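Local coordinates for protein exodeoxyribonuclease III (Archaeoglobus fulgidus, PDB 2VOA) that probably cleaves DNA at abasic sites as a metal-dependent AP endonuclease of the exonuclease III family, acting in DNA repair, at residues 118-123 with 170-175; 129-134 with 182-187; 145-150 with 219-224. The protein carries 1 engineered substitution. One frame throughout, in Å; residues are numbered along the deposited sequence.

Interaction 1: residues 118-123 with 170-175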
loop_
_atom_site.group_PDB
_atom_site.type_symbol
_atom_site.label_atom_id
_atom_site.label_comp_id
_atom_site.label_asym_id
_atom_site.label_seq_id
_atom_site.Cartn_x
_atom_site.Cartn_y
_atom_site.Cartn_z
ATOM N N GLN A 118 -21.563 -15.362 21.742
ATOM C CA GLN A 118 -22.797 -16.168 21.732
ATOM C C GLN A 118 -23.238 -16.395 20.283
ATOM O O GLN A 118 -23.704 -17.484 19.918
ATOM C CB GLN A 118 -23.896 -15.486 22.541
ATOM C CG GLN A 118 -23.579 -15.439 24.058
ATOM C CD GLN A 118 -23.207 -16.813 24.604
ATOM O OE1 GLN A 118 -23.962 -17.779 24.447
ATOM N NE2 GLN A 118 -22.034 -16.912 25.226
ATOM N N TYR A 119 -23.085 -15.370 19.453
ATOM C CA TYR A 119 -23.414 -15.518 18.025
ATOM C C TYR A 119 -22.537 -16.581 17.333
ATOM O O TYR A 119 -23.046 -17.406 16.562
ATOM C CB TYR A 119 -23.352 -14.162 17.286
ATOM C CG TYR A 119 -23.904 -14.304 15.889
ATOM C CD1 TYR A 119 -25.289 -14.442 15.685
ATOM C CD2 TYR A 119 -23.059 -14.378 14.796
ATOM C CE1 TYR A 119 -25.811 -14.605 14.406
ATOM C CE2 TYR A 119 -23.564 -14.536 13.497
ATOM C CZ TYR A 119 -24.935 -14.663 13.326
ATOM O OH TYR A 119 -25.440 -14.826 12.068
ATOM N N LYS A 120 -21.248 -16.607 17.667
ATOM C CA LYS A 120 -20.325 -17.641 17.165
ATOM C C LYS A 120 -20.813 -19.047 17.566
ATOM O O LYS A 120 -20.853 -19.977 16.739
ATOM C CB LYS A 120 -18.912 -17.392 17.708
ATOM C CG LYS A 120 -17.876 -18.474 17.290
ATOM C CD LYS A 120 -16.537 -18.128 17.916
ATOM C CE LYS A 120 -15.441 -18.989 17.342
ATOM N NZ LYS A 120 -14.087 -18.469 17.723
ATOM N N LEU A 121 -21.171 -19.212 18.831
ATOM C CA LEU A 121 -21.636 -20.528 19.319
ATOM C C LEU A 121 -22.908 -20.927 18.590
ATOM O O LEU A 121 -23.044 -22.054 18.135
ATOM C CB LEU A 121 -21.826 -20.541 20.842
ATOM C CG LEU A 121 -20.559 -20.257 21.685
ATOM C CD1 LEU A 121 -20.899 -20.226 23.206
ATOM C CD2 LEU A 121 -19.448 -21.271 21.350
ATOM N N GLN A 122 -23.834 -19.984 18.467
ATOM C CA GLN A 122 -25.066 -20.249 17.739
ATOM C C GLN A 122 -24.792 -20.622 16.274
ATOM O O GLN A 122 -25.483 -21.476 15.714
ATOM C CB GLN A 122 -25.998 -19.038 17.867
ATOM C CG GLN A 122 -26.522 -18.872 19.284
ATOM C CD GLN A 122 -27.079 -17.481 19.563
ATOM O OE1 GLN A 122 -27.244 -17.091 20.723
ATOM N NE2 GLN A 122 -27.365 -16.730 18.510
ATOM N N TRP A 123 -23.786 -19.985 15.654
ATOM C CA TRP A 123 -23.421 -20.223 14.243
ATOM C C TRP A 123 -22.904 -21.646 14.074
ATOM O O TRP A 123 -23.317 -22.361 13.160
ATOM C CB TRP A 123 -22.330 -19.251 13.803
ATOM C CG TRP A 123 -22.393 -18.847 12.337
ATOM C CD1 TRP A 123 -23.125 -17.817 11.815
ATOM C CD2 TRP A 123 -21.718 -19.465 11.223
ATOM N NE1 TRP A 123 -22.939 -17.738 10.453
ATOM C CE2 TRP A 123 -22.079 -18.731 10.058
ATOM C CE3 TRP A 123 -20.835 -20.556 11.095
ATOM C CZ2 TRP A 123 -21.587 -19.057 8.769
ATOM C CZ3 TRP A 123 -20.338 -20.873 9.819
ATOM C CH2 TRP A 123 -20.718 -20.127 8.674
ATOM N N GLU A 170 -13.471 -23.403 25.694
ATOM C CA GLU A 170 -14.095 -24.721 25.713
ATOM C C GLU A 170 -15.423 -24.780 24.940
ATOM O O GLU A 170 -15.695 -25.785 24.268
ATOM C CB GLU A 170 -14.255 -25.221 27.163
ATOM C CG GLU A 170 -15.251 -24.448 27.952
ATOM C CD GLU A 170 -15.454 -25.024 29.335
ATOM O OE1 GLU A 170 -15.106 -24.331 30.309
ATOM O OE2 GLU A 170 -15.950 -26.171 29.434
ATOM N N ASP A 171 -16.246 -23.729 25.013
ATOM C CA ASP A 171 -17.576 -23.792 24.353
ATOM C C ASP A 171 -17.450 -23.851 22.826
ATOM O O ASP A 171 -18.133 -24.635 22.167
ATOM C CB ASP A 171 -18.498 -22.622 24.774
ATOM C CG ASP A 171 -18.879 -22.666 26.261
ATOM O OD1 ASP A 171 -18.798 -23.753 26.898
ATOM O OD2 ASP A 171 -19.266 -21.594 26.799
ATOM N N ALA A 172 -16.563 -23.028 22.277
ATOM C CA ALA A 172 -16.310 -23.037 20.841
ATOM C C ALA A 172 -15.681 -24.359 20.389
ATOM O O ALA A 172 -16.069 -24.916 19.347
ATOM C CB ALA A 172 -15.422 -21.849 20.445
ATOM N N ARG A 173 -14.689 -24.831 21.151
ATOM C CA ARG A 173 -14.027 -26.116 20.845
ATOM C C ARG A 173 -15.058 -27.238 20.826
ATOM O O ARG A 173 -15.075 -28.029 19.886
ATOM C CB ARG A 173 -12.916 -26.431 21.853
ATOM C CG ARG A 173 -11.702 -25.504 21.721
ATOM C CD ARG A 173 -10.683 -25.796 22.867
ATOM N NE ARG A 173 -9.991 -27.076 22.749
ATOM C CZ ARG A 173 -9.405 -27.725 23.752
ATOM N NH1 ARG A 173 -9.447 -27.248 24.996
ATOM N NH2 ARG A 173 -8.794 -28.878 23.521
ATOM N N ARG A 174 -15.922 -27.291 21.836
ATOM C CA ARG A 174 -16.930 -28.355 21.926
ATOM C C ARG A 174 -17.919 -28.281 20.736
ATOM O O ARG A 174 -18.287 -29.309 20.154
ATOM C CB ARG A 174 -17.689 -28.262 23.262
ATOM C CG ARG A 174 -18.844 -29.261 23.360
ATOM C CD ARG A 174 -19.621 -29.184 24.657
ATOM N NE ARG A 174 -20.546 -30.320 24.718
ATOM C CZ ARG A 174 -20.359 -31.434 25.432
ATOM N NH1 ARG A 174 -19.277 -31.590 26.197
ATOM N NH2 ARG A 174 -21.273 -32.401 25.388
ATOM N N ALA A 175 -18.354 -27.069 20.386
ATOM C CA ALA A 175 -19.322 -26.881 19.306
ATOM C C ALA A 175 -18.736 -27.281 17.958
ATOM O O ALA A 175 -19.402 -27.877 17.121
ATOM C CB ALA A 175 -19.841 -25.447 19.273
HETATM O O HOH W 1 -20.520 -19.188 26.496
#
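Helical segments 118-123 and 170-175 run side by side in nearly the same direction, their axes 14° apart and 9.7 Å from each other at closest approach, with Leu121 and Ala172 the nearest pair, 6.1 Å between CA atoms. Leu121 makes the largest contribution. Its CG stands beside the backbone N and anti to the carbonyl carbon (chi1 -61°), which brings both methyl groups across to the neighbouring helix. CD2 settles on the main chain at the Asp171-Ala172 peptide, 3.5 Å from Ala172 N, while CD1 lies 3.7 Å from Asp171 CB, against the aliphatic part of the acid. Both helices, 115-134 and 170-180, belong to the DNase I-like fold of the exonuclease III family, an alpha/beta sandwich, and here they pack on each other within its outer helical layer. With an alanine at Leu121, the Asp171-Ala172 peptide and Asp171 CB would probably lose their apolar cover, opening a gap between the helices. On one flank of the leucine, a water spans the two helices: it accepts from Gln118 NE2 at 3.0 Å and donates to Asp171 OD2 at 2.7 Å, so the carboxylate is linked to the other helix without a direct bond. On another flank Lys120 runs out fully extended, and its CE comes within 4.2 Å of Ala172 CB. The ammonium group continues past the alanine to the backbone carbonyls of Asn148, Gln108 and Val166, where three hydrogen bonds grip NZ. Tyr117, one turn before Leu121 on the same helix, adds a direct polar tie, its OH hydrogen-bonding with Ala172 N.

Interaction 2: residues 129-134 with 182-187; sequences HYLQKT and LGFVDV
Leu131 meets the second segment at two places: its CB lies 4.2 Å from Leu182 CD1, and its CD1 reaches 4.1 Å from CE1 of Phe184. The leucine side chain and the phenylalanine cross at about a right angle, and the methyl group comes to the ring obliquely. Phe184 also makes edge-to-face ring contacts with Phe137 and Trp143, so Leu131 adds an aliphatic contact to an aromatic cluster between helix 115-134 and the sheet containing strands 185-186 and 218-222. At Gln132 the contact moves to the backbone, where Leu182 CD1 sits 3.7 Å from Gln132 N. The other methyl, CD2, lies against the stem of the glutamine, 4.0 Å from CG. Because Gln132 CG is anti to its own nitrogen (chi1 -175°) and the chain runs on extended, the methylene groups are laid across Leu182. Farther along, Thr134 OG1 donates back to Tyr130 O at 2.7 Å and is also hydrogen-bonded with Arg93. On the other segment, Gly183 with positive phi ends the helical course and turns the chain toward strand 185-186. Between the segments, then, the side-chain contacts are van der Waals in kind, centred on Leu182, which packs on Leu131 and on the hydrocarbon stem of the exposed Gln132, with buried Leu131 and Phe184 meeting beside it.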
loop_
_atom_site.group_PDB
_atom_site.type_symbol
_atom_site.label_atom_id
_atom_site.label_comp_id
_atom_site.label_asym_id
_atom_site.label_seq_id
_atom_site.Cartn_x
_atom_site.Cartn_y
_atom_site.Cartn_z
ATOM N N HIS A 129 -26.392 -28.457 12.203
ATOM C CA HIS A 129 -27.658 -28.937 11.650
ATOM C C HIS A 129 -27.682 -28.828 10.127
ATOM O O HIS A 129 -28.206 -29.720 9.442
ATOM C CB HIS A 129 -28.818 -28.234 12.345
ATOM C CG HIS A 129 -28.942 -28.631 13.781
ATOM N ND1 HIS A 129 -29.302 -29.908 14.162
ATOM C CD2 HIS A 129 -28.707 -27.946 14.925
ATOM C CE1 HIS A 129 -29.314 -29.983 15.483
ATOM N NE2 HIS A 129 -28.949 -28.810 15.971
ATOM N N TYR A 130 -27.055 -27.774 9.612
ATOM C CA TYR A 130 -26.969 -27.550 8.168
ATOM C C TYR A 130 -26.206 -28.682 7.468
ATOM O O TYR A 130 -26.688 -29.249 6.465
ATOM C CB TYR A 130 -26.375 -26.166 7.882
ATOM C CG TYR A 130 -26.051 -25.893 6.425
ATOM C CD1 TYR A 130 -27.035 -25.499 5.517
ATOM C CD2 TYR A 130 -24.740 -26.029 5.959
ATOM C CE1 TYR A 130 -26.706 -25.242 4.156
ATOM C CE2 TYR A 130 -24.416 -25.786 4.624
ATOM C CZ TYR A 130 -25.392 -25.382 3.744
ATOM O OH TYR A 130 -25.056 -25.144 2.420
ATOM N N LEU A 131 -25.040 -29.033 8.007
ATOM C CA LEU A 131 -24.217 -30.104 7.423
ATOM C C LEU A 131 -24.803 -31.489 7.662
ATOM O O LEU A 131 -24.752 -32.336 6.781
ATOM C CB LEU A 131 -22.800 -30.031 7.959
ATOM C CG LEU A 131 -22.098 -28.723 7.562
ATOM C CD1 LEU A 131 -20.790 -28.630 8.338
ATOM C CD2 LEU A 131 -21.886 -28.578 6.044
ATOM N N GLN A 132 -25.371 -31.719 8.846
ATOM C CA GLN A 132 -26.066 -32.981 9.120
ATOM C C GLN A 132 -27.182 -33.231 8.093
ATOM O O GLN A 132 -27.408 -34.373 7.657
ATOM C CB GLN A 132 -26.659 -32.956 10.533
ATOM C CG GLN A 132 -27.302 -34.254 10.958
ATOM C CD GLN A 132 -27.884 -34.168 12.348
ATOM O OE1 GLN A 132 -28.614 -33.219 12.682
ATOM N NE2 GLN A 132 -27.596 -35.174 13.166
ATOM N N LYS A 133 -27.873 -32.157 7.706
ATOM C CA LYS A 133 -29.028 -32.231 6.816
ATOM C C LYS A 133 -28.632 -32.418 5.351
ATOM O O LYS A 133 -29.339 -33.096 4.590
ATOM C CB LYS A 133 -29.885 -30.966 6.999
ATOM C CG LYS A 133 -30.884 -30.674 5.906
ATOM C CD LYS A 133 -31.731 -29.473 6.279
ATOM C CE LYS A 133 -32.028 -28.623 5.060
ATOM N NZ LYS A 133 -32.830 -27.417 5.433
ATOM N N THR A 134 -27.502 -31.819 4.974
ATOM C CA THR A 134 -27.166 -31.636 3.558
ATOM C C THR A 134 -25.936 -32.397 3.039
ATOM O O THR A 134 -25.756 -32.493 1.816
ATOM C CB THR A 134 -26.970 -30.156 3.226
ATOM O OG1 THR A 134 -25.827 -29.656 3.926
ATOM C CG2 THR A 134 -28.231 -29.329 3.582
ATOM N N LEU A 182 -19.794 -35.723 13.077
ATOM C CA LEU A 182 -20.703 -36.133 12.000
ATOM C C LEU A 182 -20.000 -37.069 11.009
ATOM O O LEU A 182 -20.657 -37.848 10.289
ATOM C CB LEU A 182 -21.249 -34.919 11.250
ATOM C CG LEU A 182 -22.301 -34.058 11.949
ATOM C CD1 LEU A 182 -22.630 -32.860 11.062
ATOM C CD2 LEU A 182 -23.563 -34.855 12.242
ATOM N N GLY A 183 -18.676 -36.967 10.974
ATOM C CA GLY A 183 -17.856 -37.841 10.134
ATOM C C GLY A 183 -16.918 -37.059 9.255
ATOM O O GLY A 183 -16.594 -37.484 8.128
ATOM N N PHE A 184 -16.492 -35.891 9.724
ATOM C CA PHE A 184 -15.454 -35.160 9.027
ATOM C C PHE A 184 -14.095 -35.540 9.576
ATOM O O PHE A 184 -13.930 -35.721 10.800
ATOM C CB PHE A 184 -15.667 -33.667 9.142
ATOM C CG PHE A 184 -16.799 -33.157 8.312
ATOM C CD1 PHE A 184 -18.004 -32.787 8.923
ATOM C CD2 PHE A 184 -16.668 -33.041 6.923
ATOM C CE1 PHE A 184 -19.056 -32.299 8.154
ATOM C CE2 PHE A 184 -17.721 -32.553 6.139
ATOM C CZ PHE A 184 -18.906 -32.175 6.759
ATOM N N VAL A 185 -13.131 -35.696 8.672
ATOM C CA VAL A 185 -11.751 -35.977 9.077
ATOM C C VAL A 185 -10.872 -34.721 8.885
ATOM O O VAL A 185 -10.820 -34.158 7.791
ATOM C CB VAL A 185 -11.175 -37.138 8.261
ATOM C CG1 VAL A 185 -9.767 -37.426 8.713
ATOM C CG2 VAL A 185 -12.066 -38.396 8.456
ATOM N N ASP A 186 -10.171 -34.317 9.945
ATOM C CA ASP A 186 -9.295 -33.125 9.896
ATOM C C ASP A 186 -8.007 -33.663 9.278
ATOM O O ASP A 186 -7.155 -34.225 9.982
ATOM C CB ASP A 186 -9.030 -32.657 11.330
ATOM C CG ASP A 186 -8.323 -31.304 11.440
ATOM O OD1 ASP A 186 -7.783 -30.743 10.466
ATOM O OD2 ASP A 186 -8.316 -30.772 12.575
ATOM N N VAL A 187 -7.894 -33.554 7.959
ATOM C CA VAL A 187 -6.836 -34.303 7.254
ATOM C C VAL A 187 -5.419 -33.843 7.620
ATOM O O VAL A 187 -4.470 -34.630 7.528
ATOM C CB VAL A 187 -7.079 -34.365 5.699
ATOM C CG1 VAL A 187 -8.331 -35.163 5.407
ATOM C CG2 VAL A 187 -7.126 -32.941 5.077
#

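Interaction 3: residues 145-150 with 219-224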
loop_
_atom_site.group_PDB
_atom_site.type_symbol
_atom_site.label_atom_id
_atom_site.label_comp_id
_atom_site.label_asym_id
_atom_site.label_seq_id
_atom_site.Cartn_x
_atom_site.Cartn_y
_atom_site.Cartn_z
ATOM N N GLY A 145 -12.209 -23.996 5.485
ATOM C CA GLY A 145 -12.339 -22.598 5.814
ATOM C C GLY A 145 -11.511 -22.138 6.971
ATOM O O GLY A 145 -10.637 -22.858 7.465
ATOM N N ASP A 146 -11.783 -20.897 7.353
ATOM C CA ASP A 146 -11.198 -20.341 8.533
ATOM C C ASP A 146 -12.266 -20.507 9.587
ATOM O O ASP A 146 -13.274 -19.796 9.584
ATOM C CB ASP A 146 -10.841 -18.875 8.326
ATOM C CG ASP A 146 -10.171 -18.257 9.543
ATOM O OD1 ASP A 146 -10.118 -18.881 10.640
ATOM O OD2 ASP A 146 -9.711 -17.095 9.400
ATOM N N MET A 147 -12.030 -21.483 10.454
ATOM C CA MET A 147 -13.000 -21.914 11.474
ATOM C C MET A 147 -12.962 -21.044 12.717
ATOM O O MET A 147 -13.876 -21.091 13.544
ATOM C CB MET A 147 -12.695 -23.381 11.855
ATOM C CG MET A 147 -12.646 -24.375 10.654
ATOM S SD MET A 147 -14.042 -24.197 9.510
ATOM C CE MET A 147 -13.607 -25.527 8.388
ATOM N N ASN A 148 -11.883 -20.279 12.881
ATOM C CA ASN A 148 -11.661 -19.531 14.126
ATOM C C ASN A 148 -11.833 -20.430 15.343
ATOM O O ASN A 148 -12.307 -20.024 16.396
ATOM C CB ASN A 148 -12.546 -18.280 14.194
ATOM C CG ASN A 148 -12.021 -17.175 13.292
ATOM O OD1 ASN A 148 -10.859 -16.777 13.400
ATOM N ND2 ASN A 148 -12.866 -16.687 12.396
ATOM N N VAL A 149 -11.389 -21.671 15.188
ATOM C CA VAL A 149 -11.362 -22.609 16.308
ATOM C C VAL A 149 -10.114 -23.451 16.166
ATOM O O VAL A 149 -9.885 -24.058 15.114
ATOM C CB VAL A 149 -12.602 -23.556 16.330
ATOM C CG1 VAL A 149 -12.485 -24.610 17.462
ATOM C CG2 VAL A 149 -13.904 -22.760 16.491
ATOM N N ALA A 150 -9.345 -23.487 17.241
ATOM C CA ALA A 150 -8.185 -24.361 17.358
ATOM C C ALA A 150 -8.659 -25.507 18.275
ATOM O O ALA A 150 -8.783 -25.324 19.510
ATOM C CB ALA A 150 -7.035 -23.597 17.990
ATOM N N ALA A 219 -8.878 -25.158 8.463
ATOM C CA ALA A 219 -8.946 -26.621 8.350
ATOM C C ALA A 219 -9.516 -27.045 6.991
ATOM O O ALA A 219 -10.274 -26.286 6.353
ATOM C CB ALA A 219 -9.762 -27.250 9.513
ATOM N N ILE A 220 -9.121 -28.252 6.580
ATOM C CA ILE A 220 -9.761 -28.952 5.482
ATOM C C ILE A 220 -10.323 -30.250 6.059
ATOM O O ILE A 220 -9.567 -31.125 6.484
ATOM C CB ILE A 220 -8.767 -29.269 4.342
ATOM C CG1 ILE A 220 -8.256 -27.954 3.711
ATOM C CG2 ILE A 220 -9.435 -30.188 3.286
ATOM C CD1 ILE A 220 -7.035 -28.150 2.791
ATOM N N LEU A 221 -11.655 -30.352 6.086
ATOM C CA LEU A 221 -12.324 -31.511 6.670
ATOM C C LEU A 221 -12.936 -32.318 5.548
ATOM O O LEU A 221 -13.683 -31.774 4.744
ATOM C CB LEU A 221 -13.416 -31.070 7.649
ATOM C CG LEU A 221 -13.071 -30.292 8.931
ATOM C CD1 LEU A 221 -11.767 -30.744 9.550
ATOM C CD2 LEU A 221 -13.002 -28.844 8.689
ATOM N N ALA A 222 -12.589 -33.598 5.472
ATOM C CA ALA A 222 -13.065 -34.421 4.359
ATOM C C ALA A 222 -13.961 -35.552 4.870
ATOM O O ALA A 222 -13.760 -36.083 5.980
ATOM C CB ALA A 222 -11.863 -34.994 3.592
ATOM N N THR A 223 -14.956 -35.935 4.065
ATOM C CA THR A 223 -15.809 -37.058 4.438
ATOM C C THR A 223 -14.962 -38.327 4.423
ATOM O O THR A 223 -13.896 -38.334 3.799
ATOM C CB THR A 223 -16.969 -37.234 3.433
ATOM O OG1 THR A 223 -16.444 -37.260 2.093
ATOM C CG2 THR A 223 -17.995 -36.115 3.616
ATOM N N PRO A 224 -15.392 -39.386 5.145
ATOM C CA PRO A 224 -14.522 -40.577 5.236
ATOM C C PRO A 224 -13.942 -41.160 3.923
ATOM O O PRO A 224 -12.741 -41.422 3.890
ATOM C CB PRO A 224 -15.358 -41.601 6.021
ATOM C CG PRO A 224 -16.395 -40.760 6.778
ATOM C CD PRO A 224 -16.630 -39.515 5.940
#
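Met147 reaches over Ala219 to Leu221, its CG 4.2 Å from Ala219 CB and its CE 3.4 Å from Leu221 CD2. The two longer side chains meet tip to tip, and this methyl pair is closer than normal van der Waals contact, a sign of tight packing. The methionine gets there by bending at its second torsion (chi2 -47°), which folds SD and CE back over the strand; CE also lies 4.0 Å from Ala219 O. Beneath it, Gly145 and Ala219 form an antiparallel hydrogen-bonded pair. Gly145 N donates to Ala219 O and Ala219 N to Gly145 O, both at 3.1 Å, and each donor sits nearly along the C=O axis of its acceptor. Gly145 adopts backbone angles (phi 149°, psi -172°) at which a CB would collide with the preceding carbonyl oxygen, and the chain turns a corner there, out of strand 141-144. Of the residues that follow, Asp146 and Asn148 are predicted catalytic and metal-binding groups of the exonuclease III family. Asp146 OD1 accepts from Asn148 N at 3.2 Å, met on its anti side by a donor tilted out of the carboxylate plane; this Asx turn ties the Asp146 carboxylate to the Asn148 backbone. Asp146 OD2 is hydrogen-bonded by Asn8 ND2, so the carboxylate is held at both oxygens, while the Asn148 amide is engaged through ND2 by the carbonyl of Val106. The Gly145-Ala219 pair joins the start of this predicted active-site loop to strand 218-222. Tyr176 of helix 170-180 packs on Met147, Ala219 and Leu221, and Thr104 of strand 99-105 touches Met147, while Ile220 turns to Leu251 and Ala253 of strand 251-255 in the other sheet.

From the N terminus, helix 115-134 comes first and supplies a segment to interactions 1 and 2; residues 145-150 follow it. Interaction 1 then closes a loop of 46 residues by bringing 170-175 back to 118-123, and interaction 2 closes one of 47 by bringing 182-187 to the end of the same helix. Interaction 3, between 145-150 and 219-224, closes the longest, 68 residues. The three loops cross one another, none nesting. Interactions 1 and 3 touch through Lys120 and through Arg173, which packs on Val149 and Ala150, and strand 185-186 pairs with 218-222 to join 2 and 3. Together they tie the two outer helices to one sheet and the predicted active-site loop.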